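Local coordinates for protein ribonucleoside-diphosphate reductase (Pseudomonas aeruginosa, PDB 5IM3) that probably supplies deoxyribonucleotides for DNA synthesis by reducing ribonucleoside diphosphates with electrons from thioredoxin, and binds dATP as an allosteric enzyme, at residues Gly661-Gln666 with Asn777-Ser782; Met767-Thr772 with Gln783-Thr788; Leu454-Leu459 with Asn485-Leu490; Gly499-Phe504 with Lys540-Lys545. All coordinates share one frame; numbering follows the deposited sequence.

In the fold
All four contacts belong to the barrel domain, in two neighbourhoods. Contacts 1 and 2 lie near the centre of the chain, about 8 Å apart between centres, and gather on strand 659-663 around helix 773-779; one direct backbone bond and a water join contact 1, the hydroxyl of Thr-772 contact 2, with apolar packing beside them. Contact 3, about 26 Å from contact 2 centre to centre, is buried throughout and joins two parallel barrel strands through backbone bonds, beside a carboxylate whose charge Lys-566 meets. Contact 4, the most exposed, is a two-stranded antiparallel sheet held by main-chain bonds. It touches contact 3 through Trp-457 O to Phe-504 N and Thr-456 O to Trp-501 NE1.

Contact 1 of 4, residues Gly661-Gln666 with Asn777-Ser782; sequences GIMGFQ and NITGVS
Met-663 turns its CG to the position between its own backbone N and carbonyl carbon (chi1 56°) and runs extended from there, so that its methyl meets the side chain of Thr-779 tip to tip, with CE 3.5 Å from Thr-779 OG1. The hydroxyl itself is bonded back to the carbonyl of Ile-775 in its own helix. This is a strand-to-helix junction of the ten-stranded alpha-beta barrel: strand 659-663 ends at Met-663, Gly-664 is the N-cap, and helix 665-672 follows, while the chain leaving helix 773-779 passes across the junction. Val-781 crosses the methionine at about a right angle, its CG2 4.1 Å from Met-663 SD and its CB packed on Gly-664 CA. Gly-664 N then donates to Ser-782 O at 3.0 Å, approaching from above the carbonyl plane by 39°. The same serine also serves the start of the helix. Its OG, at chi1 55°, is held over the first turn and bonds to Asp-667 N. A water extends this polar patch, accepting from Gln-666 N at 3.0 Å and lying 2.8 Å from Ser-782 OG.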
loop_
_atom_site.group_PDB
_atom_site.type_symbol
_atom_site.label_atom_id
_atom_site.label_comp_id
_atom_site.label_asym_id
_atom_site.label_seq_id
_atom_site.Cartn_x
_atom_site.Cartn_y
_atom_site.Cartn_z
ATOM N N GLY A 661 -14.169 29.699 -34.927
ATOM C CA GLY A 661 -14.668 28.766 -33.951
ATOM C C GLY A 661 -16.014 29.172 -33.386
ATOM O O GLY A 661 -16.732 30.013 -33.944
ATOM N N ILE A 662 -16.363 28.560 -32.249
ATOM C CA ILE A 662 -17.622 28.826 -31.566
ATOM C C ILE A 662 -17.381 28.901 -30.065
ATOM O O ILE A 662 -16.397 28.374 -29.537
ATOM C CB ILE A 662 -18.688 27.749 -31.871
ATOM C CG1 ILE A 662 -18.156 26.354 -31.518
ATOM C CG2 ILE A 662 -19.104 27.817 -33.336
ATOM C CD1 ILE A 662 -19.214 25.266 -31.546
ATOM N N MET A 663 -18.311 29.560 -29.375
ATOM C CA MET A 663 -18.328 29.584 -27.920
ATOM C C MET A 663 -19.765 29.755 -27.452
ATOM O O MET A 663 -20.664 30.080 -28.234
ATOM C CB MET A 663 -17.423 30.690 -27.356
ATOM C CG MET A 663 -17.720 32.089 -27.864
ATOM S SD MET A 663 -16.682 33.328 -27.057
ATOM C CE MET A 663 -17.218 34.816 -27.889
ATOM N N GLY A 664 -19.974 29.523 -26.158
ATOM C CA GLY A 664 -21.311 29.533 -25.603
ATOM C C GLY A 664 -22.120 28.293 -25.907
ATOM O O GLY A 664 -23.351 28.335 -25.828
ATOM N N PHE A 665 -21.461 27.183 -26.247
ATOM C CA PHE A 665 -22.187 25.970 -26.616
ATOM C C PHE A 665 -22.991 25.435 -25.439
ATOM O O PHE A 665 -24.181 25.128 -25.571
ATOM C CB PHE A 665 -21.210 24.909 -27.125
ATOM C CG PHE A 665 -21.881 23.666 -27.635
ATOM C CD1 PHE A 665 -22.325 23.589 -28.945
ATOM C CD2 PHE A 665 -22.076 22.576 -26.802
ATOM C CE1 PHE A 665 -22.945 22.450 -29.417
ATOM C CE2 PHE A 665 -22.699 21.434 -27.267
ATOM C CZ PHE A 665 -23.131 21.371 -28.578
ATOM N N GLN A 666 -22.354 25.309 -24.274
ATOM C CA GLN A 666 -23.063 24.819 -23.097
ATOM C C GLN A 666 -24.236 25.727 -22.757
ATOM O O GLN A 666 -25.333 25.249 -22.444
ATOM C CB GLN A 666 -22.096 24.707 -21.917
ATOM C CG GLN A 666 -22.748 24.411 -20.568
ATOM C CD GLN A 666 -23.296 23.000 -20.468
ATOM O OE1 GLN A 666 -22.666 22.120 -19.886
ATOM N NE2 GLN A 666 -24.476 22.781 -21.032
ATOM N N ASN A 777 -15.370 35.185 -21.348
ATOM C CA ASN A 777 -15.591 36.047 -20.192
ATOM C C ASN A 777 -15.993 37.452 -20.619
ATOM O O ASN A 777 -16.826 38.092 -19.968
ATOM C CB ASN A 777 -14.331 36.102 -19.327
ATOM C CG ASN A 777 -14.065 34.803 -18.598
ATOM O OD1 ASN A 777 -14.698 33.781 -18.868
ATOM N ND2 ASN A 777 -13.123 34.834 -17.666
ATOM N N ILE A 778 -15.398 37.959 -21.703
ATOM C CA ILE A 778 -15.751 39.294 -22.177
ATOM C C ILE A 778 -17.213 39.330 -22.603
ATOM O O ILE A 778 -17.938 40.283 -22.303
ATOM C CB ILE A 778 -14.814 39.723 -23.323
ATOM C CG1 ILE A 778 -13.383 39.887 -22.804
ATOM C CG2 ILE A 778 -15.296 41.029 -23.957
ATOM C CD1 ILE A 778 -12.354 40.097 -23.892
ATOM N N THR A 779 -17.668 38.292 -23.300
ATOM C CA THR A 779 -19.030 38.231 -23.808
ATOM C C THR A 779 -20.007 37.589 -22.830
ATOM O O THR A 779 -21.218 37.639 -23.069
ATOM C CB THR A 779 -19.062 37.462 -25.135
ATOM O OG1 THR A 779 -18.533 36.146 -24.939
ATOM C CG2 THR A 779 -18.240 38.191 -26.197
ATOM N N GLY A 780 -19.517 36.985 -21.751
ATOM C CA GLY A 780 -20.384 36.454 -20.713
ATOM C C GLY A 780 -21.023 35.119 -21.024
ATOM O O GLY A 780 -22.165 34.876 -20.613
ATOM N N VAL A 781 -20.315 34.233 -21.727
ATOM C CA VAL A 781 -20.851 32.942 -22.136
ATOM C C VAL A 781 -19.886 31.842 -21.701
ATOM O O VAL A 781 -18.807 32.106 -21.170
ATOM C CB VAL A 781 -21.107 32.875 -23.658
ATOM C CG1 VAL A 781 -22.136 33.932 -24.071
ATOM C CG2 VAL A 781 -19.802 33.054 -24.435
ATOM N N SER A 782 -20.295 30.598 -21.930
ATOM C CA SER A 782 -19.476 29.451 -21.567
ATOM C C SER A 782 -18.313 29.282 -22.545
ATOM O O SER A 782 -18.320 29.806 -23.661
ATOM C CB SER A 782 -20.319 28.175 -21.527
ATOM O OG SER A 782 -20.995 27.966 -22.757
HETATM O O HOH W 1 -19.408 25.784 -23.644
#

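Contact 2 of 4, residues Met767-Thr772 with Gln783-Thr788; sequences MAIAPT and QSIEPT
Ser-784 presses its CB into the bend made by Ile-769, Ala-770 and Thr-772, and here the packing is close. The CB lies 3.6 Å from Ala-770 O and 4.2 Å from Ile-769 CG2. That isoleucine branch continues the apolar side, meeting Ile-785 CG2, likewise at 4.2 Å, as the two side chains cross at about a right angle. Both isoleucines also rest on Ile-662 of strand 659-663. A polar bond closes the buried half: Ser-784 N donates to Thr-772 OG1 at 3.1 Å, with an N-H...O angle of 151°. Thr-772 is the N-cap residue of helix 773-779, yet its side chain makes no capping bond; with chi1 at 65° its hydroxyl is turned to the loop that returns from the far end of the helix.

The two segments flank that helix in the barrel domain, and the second folds as a type II' beta turn from Gln-783 to Glu-786. Ser-784 takes the positive phi of such a turn (30°), and Glu-786 N closes it on Gln-783 O at 2.7 Å.

The partly exposed side, at Gln-783, is held by weak bonds alone. Its bent chain slides past Thr-772 in the opposite direction and receives a weak bond from Thr-772 OG1 to OE1, at 3.4 Å. The same OE1 comes unfavourably close to another acceptor, Thr-772 O, which makes the orientation of the amide doubtful. As modelled, NE2 makes a weak bond to Asn-777 OD1.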
loop_
_atom_site.group_PDB
_atom_site.type_symbol
_atom_site.label_atom_id
_atom_site.label_comp_id
_atom_site.label_asym_id
_atom_site.label_seq_id
_atom_site.Cartn_x
_atom_site.Cartn_y
_atom_site.Cartn_z
ATOM N N MET A 767 -12.311 26.852 -40.523
ATOM C CA MET A 767 -12.888 26.626 -39.205
ATOM C C MET A 767 -11.913 25.917 -38.276
ATOM O O MET A 767 -11.170 25.023 -38.693
ATOM C CB MET A 767 -14.163 25.802 -39.322
ATOM C CG MET A 767 -15.176 26.399 -40.274
ATOM S SD MET A 767 -16.408 25.192 -40.755
ATOM C CE MET A 767 -17.313 25.039 -39.218
ATOM N N ALA A 768 -11.941 26.325 -37.010
ATOM C CA ALA A 768 -11.194 25.668 -35.947
ATOM C C ALA A 768 -11.776 26.140 -34.625
ATOM O O ALA A 768 -12.003 27.341 -34.447
ATOM C CB ALA A 768 -9.700 25.991 -36.030
ATOM N N ILE A 769 -12.027 25.207 -33.712
ATOM C CA ILE A 769 -12.602 25.522 -32.408
ATOM C C ILE A 769 -11.453 25.545 -31.407
ATOM O O ILE A 769 -10.949 24.499 -30.989
ATOM C CB ILE A 769 -13.694 24.527 -32.004
ATOM C CG1 ILE A 769 -14.833 24.543 -33.025
ATOM C CG2 ILE A 769 -14.234 24.866 -30.616
ATOM C CD1 ILE A 769 -15.910 23.495 -32.760
ATOM N N ALA A 770 -11.049 26.741 -31.018
ATOM C CA ALA A 770 -9.970 26.976 -30.080
ATOM C C ALA A 770 -10.524 27.338 -28.712
ATOM O O ALA A 770 -11.698 27.697 -28.582
ATOM C CB ALA A 770 -9.072 28.108 -30.586
ATOM N N PRO A 771 -9.710 27.250 -27.661
ATOM C CA PRO A 771 -10.153 27.758 -26.358
ATOM C C PRO A 771 -10.485 29.239 -26.451
ATOM O O PRO A 771 -9.960 29.962 -27.301
ATOM C CB PRO A 771 -8.950 27.498 -25.443
ATOM C CG PRO A 771 -8.198 26.388 -26.117
ATOM C CD PRO A 771 -8.377 26.632 -27.582
ATOM N N THR A 772 -11.376 29.688 -25.568
ATOM C CA THR A 772 -11.912 31.046 -25.615
ATOM C C THR A 772 -11.977 31.642 -24.219
ATOM O O THR A 772 -12.923 32.362 -23.880
ATOM C CB THR A 772 -13.302 31.069 -26.249
ATOM O OG1 THR A 772 -14.216 30.354 -25.410
ATOM C CG2 THR A 772 -13.285 30.439 -27.635
ATOM N N GLN A 783 -17.309 28.523 -22.109
ATOM C CA GLN A 783 -16.089 28.347 -22.890
ATOM C C GLN A 783 -16.323 27.408 -24.068
ATOM O O GLN A 783 -16.766 26.271 -23.884
ATOM C CB GLN A 783 -14.973 27.795 -22.004
ATOM C CG GLN A 783 -14.747 28.565 -20.715
ATOM C CD GLN A 783 -14.145 29.931 -20.949
ATOM O OE1 GLN A 783 -13.788 30.279 -22.075
ATOM N NE2 GLN A 783 -14.021 30.714 -19.883
ATOM N N SER A 784 -16.008 27.888 -25.274
ATOM C CA SER A 784 -16.037 27.109 -26.513
ATOM C C SER A 784 -17.079 25.993 -26.497
ATOM O O SER A 784 -18.280 26.267 -26.592
ATOM C CB SER A 784 -14.645 26.540 -26.804
ATOM O OG SER A 784 -14.165 25.774 -25.717
ATOM N N ILE A 785 -16.633 24.739 -26.399
ATOM C CA ILE A 785 -17.511 23.577 -26.365
ATOM C C ILE A 785 -17.467 22.889 -25.010
ATOM O O ILE A 785 -17.959 21.764 -24.871
ATOM C CB ILE A 785 -17.167 22.583 -27.489
ATOM C CG1 ILE A 785 -15.664 22.277 -27.490
ATOM C CG2 ILE A 785 -17.611 23.130 -28.835
ATOM C CD1 ILE A 785 -15.235 21.261 -28.530
ATOM N N GLU A 786 -16.891 23.538 -24.003
ATOM C CA GLU A 786 -16.700 22.898 -22.713
ATOM C C GLU A 786 -18.036 22.743 -21.989
ATOM O O GLU A 786 -18.856 23.667 -21.991
ATOM C CB GLU A 786 -15.748 23.720 -21.843
ATOM C CG GLU A 786 -14.343 23.875 -22.410
ATOM C CD GLU A 786 -13.471 22.663 -22.150
ATOM O OE1 GLU A 786 -13.756 21.922 -21.185
ATOM O OE2 GLU A 786 -12.502 22.449 -22.912
ATOM N N PRO A 787 -18.286 21.599 -21.357
ATOM C CA PRO A 787 -19.359 21.544 -20.364
ATOM C C PRO A 787 -18.973 22.365 -19.147
ATOM O O PRO A 787 -17.792 22.537 -18.840
ATOM C CB PRO A 787 -19.461 20.052 -20.029
ATOM C CG PRO A 787 -18.095 19.518 -20.314
ATOM C CD PRO A 787 -17.596 20.303 -21.492
ATOM N N THR A 788 -19.981 22.896 -18.465
ATOM C CA THR A 788 -19.733 23.671 -17.257
ATOM C C THR A 788 -18.854 22.878 -16.301
ATOM O O THR A 788 -19.182 21.744 -15.937
ATOM C CB THR A 788 -21.061 24.033 -16.586
ATOM O OG1 THR A 788 -21.879 24.760 -17.509
ATOM C CG2 THR A 788 -20.832 24.882 -15.337
#

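Contact 3 of 4, residues Leu454-Leu459 with Asn485-Leu490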
loop_
_atom_site.group_PDB
_atom_site.type_symbol
_atom_site.label_atom_id
_atom_site.label_comp_id
_atom_site.label_asym_id
_atom_site.label_seq_id
_atom_site.Cartn_x
_atom_site.Cartn_y
_atom_site.Cartn_z
ATOM N N LEU A 454 6.064 14.617 -31.353
ATOM C CA LEU A 454 6.932 13.533 -31.798
ATOM C C LEU A 454 6.083 12.362 -32.276
ATOM O O LEU A 454 5.101 11.996 -31.628
ATOM C CB LEU A 454 7.871 13.073 -30.682
ATOM C CG LEU A 454 9.099 12.304 -31.164
ATOM C CD1 LEU A 454 10.079 13.246 -31.850
ATOM C CD2 LEU A 454 9.764 11.571 -30.011
ATOM N N GLU A 455 6.470 11.782 -33.408
ATOM C CA GLU A 455 5.731 10.670 -33.986
ATOM C C GLU A 455 6.065 9.373 -33.248
ATOM O O GLU A 455 7.158 9.212 -32.695
ATOM C CB GLU A 455 6.048 10.549 -35.478
ATOM C CG GLU A 455 4.993 9.817 -36.293
ATOM C CD GLU A 455 5.071 10.134 -37.774
ATOM O OE1 GLU A 455 5.436 11.279 -38.127
ATOM O OE2 GLU A 455 4.762 9.243 -38.591
ATOM N N THR A 456 5.104 8.440 -33.248
ATOM C CA THR A 456 5.110 7.336 -32.288
ATOM C C THR A 456 6.146 6.254 -32.592
ATOM O O THR A 456 6.459 5.456 -31.700
ATOM C CB THR A 456 3.717 6.702 -32.217
ATOM O OG1 THR A 456 2.726 7.735 -32.145
ATOM C CG2 THR A 456 3.592 5.825 -30.982
ATOM N N TRP A 457 6.679 6.197 -33.810
ATOM C CA TRP A 457 7.758 5.267 -34.127
ATOM C C TRP A 457 9.140 5.856 -33.865
ATOM O O TRP A 457 10.141 5.148 -34.023
ATOM C CB TRP A 457 7.668 4.813 -35.591
ATOM C CG TRP A 457 7.554 5.934 -36.584
ATOM C CD1 TRP A 457 6.420 6.353 -37.219
ATOM C CD2 TRP A 457 8.613 6.778 -37.060
ATOM N NE1 TRP A 457 6.705 7.399 -38.058
ATOM C CE2 TRP A 457 8.043 7.683 -37.978
ATOM C CE3 TRP A 457 9.982 6.856 -36.797
ATOM C CZ2 TRP A 457 8.796 8.653 -38.636
ATOM C CZ3 TRP A 457 10.731 7.824 -37.453
ATOM C CH2 TRP A 457 10.135 8.706 -38.361
ATOM N N HIS A 458 9.220 7.125 -33.472
ATOM C CA HIS A 458 10.506 7.764 -33.227
ATOM C C HIS A 458 11.238 7.062 -32.089
ATOM O O HIS A 458 10.654 6.761 -31.045
ATOM C CB HIS A 458 10.292 9.239 -32.893
ATOM C CG HIS A 458 11.526 10.080 -33.005
ATOM N ND1 HIS A 458 12.511 10.090 -32.042
ATOM C CD2 HIS A 458 11.919 10.960 -33.955
ATOM C CE1 HIS A 458 13.464 10.933 -32.399
ATOM N NE2 HIS A 458 13.129 11.475 -33.555
ATOM N N LEU A 459 12.531 6.807 -32.292
ATOM C CA LEU A 459 13.285 6.003 -31.339
ATOM C C LEU A 459 13.431 6.667 -29.974
ATOM O O LEU A 459 13.702 5.971 -28.990
ATOM C CB LEU A 459 14.666 5.672 -31.905
ATOM C CG LEU A 459 14.876 4.188 -32.190
ATOM C CD1 LEU A 459 16.225 3.979 -32.843
ATOM C CD2 LEU A 459 14.771 3.374 -30.912
ATOM N N ASN A 485 1.778 13.593 -28.596
ATOM C CA ASN A 485 2.014 12.477 -29.500
ATOM C C ASN A 485 1.424 12.765 -30.876
ATOM O O ASN A 485 0.289 13.236 -30.996
ATOM C CB ASN A 485 1.395 11.194 -28.943
ATOM C CG ASN A 485 2.125 10.667 -27.723
ATOM O OD1 ASN A 485 1.567 10.616 -26.623
ATOM N ND2 ASN A 485 3.371 10.249 -27.914
ATOM N N TRP A 486 2.201 12.464 -31.912
ATOM C CA TRP A 486 1.768 12.540 -33.309
ATOM C C TRP A 486 1.590 11.094 -33.780
ATOM O O TRP A 486 2.540 10.446 -34.217
ATOM C CB TRP A 486 2.798 13.316 -34.133
ATOM C CG TRP A 486 2.361 13.728 -35.507
ATOM C CD1 TRP A 486 2.959 13.394 -36.688
ATOM C CD2 TRP A 486 1.249 14.568 -35.844
ATOM N NE1 TRP A 486 2.287 13.971 -37.739
ATOM C CE2 TRP A 486 1.233 14.696 -37.248
ATOM C CE3 TRP A 486 0.267 15.221 -35.097
ATOM C CZ2 TRP A 486 0.271 15.451 -37.920
ATOM C CZ3 TRP A 486 -0.692 15.970 -35.767
ATOM C CH2 TRP A 486 -0.683 16.075 -37.163
ATOM N N ILE A 487 0.366 10.587 -33.679
ATOM C CA ILE A 487 0.104 9.150 -33.699
ATOM C C ILE A 487 -0.377 8.753 -35.092
ATOM O O ILE A 487 -1.419 9.255 -35.537
ATOM C CB ILE A 487 -0.928 8.749 -32.638
ATOM C CG1 ILE A 487 -0.511 9.275 -31.262
ATOM C CG2 ILE A 487 -1.077 7.226 -32.602
ATOM C CD1 ILE A 487 -1.590 9.134 -30.206
ATOM N N PRO A 488 0.320 7.860 -35.794
ATOM C CA PRO A 488 -0.222 7.334 -37.053
ATOM C C PRO A 488 -1.335 6.328 -36.801
ATOM O O PRO A 488 -1.367 5.643 -35.777
ATOM C CB PRO A 488 0.989 6.661 -37.714
ATOM C CG PRO A 488 2.189 7.092 -36.917
ATOM C CD PRO A 488 1.691 7.385 -35.548
ATOM N N ASP A 489 -2.253 6.241 -37.768
ATOM C CA ASP A 489 -3.340 5.270 -37.675
ATOM C C ASP A 489 -2.804 3.860 -37.471
ATOM O O ASP A 489 -3.404 3.059 -36.745
ATOM C CB ASP A 489 -4.205 5.325 -38.936
ATOM C CG ASP A 489 -5.230 6.444 -38.899
ATOM O OD1 ASP A 489 -5.166 7.288 -37.981
ATOM O OD2 ASP A 489 -6.099 6.480 -39.794
ATOM N N LEU A 490 -1.674 3.539 -38.105
ATOM C CA LEU A 490 -1.157 2.177 -38.052
ATOM C C LEU A 490 -0.846 1.760 -36.622
ATOM O O LEU A 490 -1.055 0.601 -36.249
ATOM C CB LEU A 490 0.089 2.056 -38.929
ATOM C CG LEU A 490 0.667 0.652 -39.101
ATOM C CD1 LEU A 490 -0.325 -0.260 -39.796
ATOM C CD2 LEU A 490 1.964 0.718 -39.883
HETATM O O HOH W 2 3.886 9.788 -30.553
#
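Glu-455 and Trp-486 pair across two neighbouring parallel strands of the alpha-beta barrel, the outer members of the beta-alpha-beta unit of strand 450-455, helix 461-465 and strand 482-487. The backbones are joined by Trp-486 N donating to Leu-454 O at 3.0 Å, nearly straight at 165°, and more weakly by Thr-456 N to Trp-486 O.

The glutamate side chain follows the tryptophan strand outward. Glu-455 CB lies 3.7 Å from Trp-486 O and, on its own segment, sits over one face of the Trp-457 ring, toward the rim. Glu-455 CG, anti to the backbone N (chi1 -158°), comes to 3.3 Å from that same Trp-486 O and touches Pro-488 CG. Beyond it the chain stays extended and the carboxylate splits its duties. Glu-455 OE1 reaches the edge of the Trp-486 indole in its plane, 3.6 Å from CD1, with carboxylate and ring planes 72° apart; its hydrogen bond is to His-513 ND1. Glu-455 OE2 packs 3.7 Å from Pro-488 CG and forms a salt bridge with Lys-566. A weak bond from Trp-457 NE1 also reaches Glu-455 OE2, at 2.7 Å. The buried charge is thus met by Lys-566, by the indole N-H of Trp-457 and by His-513 ND1, which probably helps to keep it ionised.

On the face of Leu-454 and Asn-485, a water accepts from Asn-485 ND2 at 2.7 Å, donates to Leu-454 O and bonds to Thr-456 OG1, at 2.8 Å from that hydroxyl.

Contact 4 of 4, residues Gly499-Phe504 with Lys540-Lys545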
loop_
_atom_site.group_PDB
_atom_site.type_symbol
_atom_site.label_atom_id
_atom_site.label_comp_id
_atom_site.label_asym_id
_atom_site.label_seq_id
_atom_site.Cartn_x
_atom_site.Cartn_y
_atom_site.Cartn_z
ATOM N N GLY A 499 -0.830 -6.082 -32.010
ATOM C CA GLY A 499 0.332 -6.273 -32.850
ATOM C C GLY A 499 1.583 -5.637 -32.268
ATOM O O GLY A 499 1.575 -5.018 -31.205
ATOM N N SER A 500 2.681 -5.802 -33.000
ATOM C CA SER A 500 3.963 -5.249 -32.602
ATOM C C SER A 500 4.147 -3.855 -33.204
ATOM O O SER A 500 3.320 -3.367 -33.978
ATOM C CB SER A 500 5.093 -6.181 -33.028
ATOM O OG SER A 500 5.120 -6.315 -34.440
ATOM N N TRP A 501 5.255 -3.211 -32.849
ATOM C CA TRP A 501 5.519 -1.839 -33.264
ATOM C C TRP A 501 7.019 -1.603 -33.188
ATOM O O TRP A 501 7.634 -1.873 -32.151
ATOM C CB TRP A 501 4.758 -0.851 -32.368
ATOM C CG TRP A 501 4.912 0.593 -32.741
ATOM C CD1 TRP A 501 5.572 1.555 -32.033
ATOM C CD2 TRP A 501 4.387 1.243 -33.906
ATOM N NE1 TRP A 501 5.492 2.761 -32.685
ATOM C CE2 TRP A 501 4.769 2.597 -33.837
ATOM C CE3 TRP A 501 3.632 0.812 -35.000
ATOM C CZ2 TRP A 501 4.423 3.523 -34.820
ATOM C CZ3 TRP A 501 3.288 1.735 -35.978
ATOM C CH2 TRP A 501 3.684 3.073 -35.880
ATOM N N THR A 502 7.602 -1.114 -34.278
ATOM C CA THR A 502 9.045 -0.945 -34.386
ATOM C C THR A 502 9.406 0.534 -34.340
ATOM O O THR A 502 8.797 1.352 -35.038
ATOM C CB THR A 502 9.575 -1.572 -35.679
ATOM O OG1 THR A 502 9.225 -2.962 -35.715
ATOM C CG2 THR A 502 11.091 -1.436 -35.761
ATOM N N LEU A 503 10.398 0.869 -33.522
ATOM C CA LEU A 503 10.906 2.227 -33.421
ATOM C C LEU A 503 12.120 2.395 -34.326
ATOM O O LEU A 503 12.986 1.517 -34.392
ATOM C CB LEU A 503 11.277 2.565 -31.974
ATOM C CG LEU A 503 10.228 2.218 -30.913
ATOM C CD1 LEU A 503 10.672 2.692 -29.535
ATOM C CD2 LEU A 503 8.878 2.813 -31.271
ATOM N N PHE A 504 12.171 3.525 -35.029
ATOM C CA PHE A 504 13.248 3.839 -35.955
ATOM C C PHE A 504 13.786 5.231 -35.659
ATOM O O PHE A 504 13.095 6.079 -35.088
ATOM C CB PHE A 504 12.786 3.814 -37.421
ATOM C CG PHE A 504 12.230 2.498 -37.876
ATOM C CD1 PHE A 504 13.073 1.457 -38.227
ATOM C CD2 PHE A 504 10.863 2.313 -37.990
ATOM C CE1 PHE A 504 12.560 0.252 -38.663
ATOM C CE2 PHE A 504 10.343 1.109 -38.420
ATOM C CZ PHE A 504 11.192 0.079 -38.762
ATOM N N LYS A 540 14.019 -0.764 -32.525
ATOM C CA LYS A 540 13.516 -1.370 -31.300
ATOM C C LYS A 540 12.112 -1.889 -31.556
ATOM O O LYS A 540 11.257 -1.146 -32.048
ATOM C CB LYS A 540 13.480 -0.368 -30.145
ATOM C CG LYS A 540 14.643 -0.469 -29.176
ATOM C CD LYS A 540 14.333 0.239 -27.858
ATOM C CE LYS A 540 13.223 -0.467 -27.086
ATOM N NZ LYS A 540 13.049 0.080 -25.715
ATOM N N VAL A 541 11.873 -3.152 -31.216
ATOM C CA VAL A 541 10.555 -3.757 -31.347
ATOM C C VAL A 541 9.912 -3.810 -29.970
ATOM O O VAL A 541 10.496 -4.345 -29.017
ATOM C CB VAL A 541 10.636 -5.160 -31.968
ATOM C CG1 VAL A 541 9.239 -5.739 -32.136
ATOM C CG2 VAL A 541 11.365 -5.108 -33.306
ATOM N N VAL A 542 8.708 -3.252 -29.866
ATOM C CA VAL A 542 7.919 -3.275 -28.646
ATOM C C VAL A 542 6.527 -3.787 -28.993
ATOM O O VAL A 542 6.156 -3.911 -30.162
ATOM C CB VAL A 542 7.838 -1.886 -27.980
ATOM C CG1 VAL A 542 9.229 -1.376 -27.647
ATOM C CG2 VAL A 542 7.117 -0.892 -28.892
ATOM N N GLN A 543 5.755 -4.095 -27.956
ATOM C CA GLN A 543 4.343 -4.392 -28.137
ATOM C C GLN A 543 3.557 -3.089 -28.169
ATOM O O GLN A 543 3.724 -2.232 -27.296
ATOM C CB GLN A 543 3.834 -5.300 -27.019
ATOM C CG GLN A 543 4.427 -6.697 -27.045
ATOM C CD GLN A 543 4.243 -7.374 -28.390
ATOM O OE1 GLN A 543 3.126 -7.718 -28.780
ATOM N NE2 GLN A 543 5.342 -7.554 -29.113
ATOM N N ALA A 544 2.711 -2.934 -29.188
ATOM C CA ALA A 544 1.937 -1.705 -29.322
ATOM C C ALA A 544 1.112 -1.431 -28.070
ATOM O O ALA A 544 1.037 -0.286 -27.607
ATOM C CB ALA A 544 1.035 -1.786 -30.554
ATOM N N LYS A 545 0.489 -2.471 -27.507
ATOM C CA LYS A 545 -0.311 -2.297 -26.297
ATOM C C LYS A 545 0.535 -1.772 -25.144
ATOM O O LYS A 545 0.056 -0.981 -24.323
ATOM C CB LYS A 545 -0.969 -3.622 -25.911
ATOM C CG LYS A 545 -2.419 -3.761 -26.352
ATOM C CD LYS A 545 -2.928 -5.180 -26.125
ATOM C CE LYS A 545 -4.445 -5.263 -26.220
ATOM N NZ LYS A 545 -5.111 -4.749 -24.989
#
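Strands 500-504 and 540-543 run antiparallel, with axes 4.6 Å apart at closest approach and 148° between their directions, and form a two-stranded sheet of the barrel domain, separate from the sheet of the barrel strands, in which Trp-501 with Val-542 and Leu-503 with Lys-540 are the hydrogen-bonded pairs. Trp-501 and Val-542 exchange bonds both ways, and the one from Val-542 N to Trp-501 O (2.9 Å) is almost perfectly straight at 178°. Leu-503 N donates to Lys-540 O at a short 2.6 Å. Past the strands, Ala-544 N at the start of helix 544-558 donates to Gly-499 O at 3.1 Å, tying the helix to the sheet.

Leu-503 and Lys-540 lie side by side on the sheet face that also carries Trp-501 and Val-542, with CB atoms 4.1 Å apart; the lysine then leads off to a salt bridge with Glu-462. On the opposite face Thr-502 OG1 meets Val-541 CG2. Trp-501, its CG anti to the backbone N (chi1 -178°), swings its indole out to stack on Tyr-524 and to donate from NE1 to Thr-456 O. Val-542 CG2 still sits at the edge of the indole, near its plane, and Trp-501 CB lies 4.2 Å from Ala-544 CB.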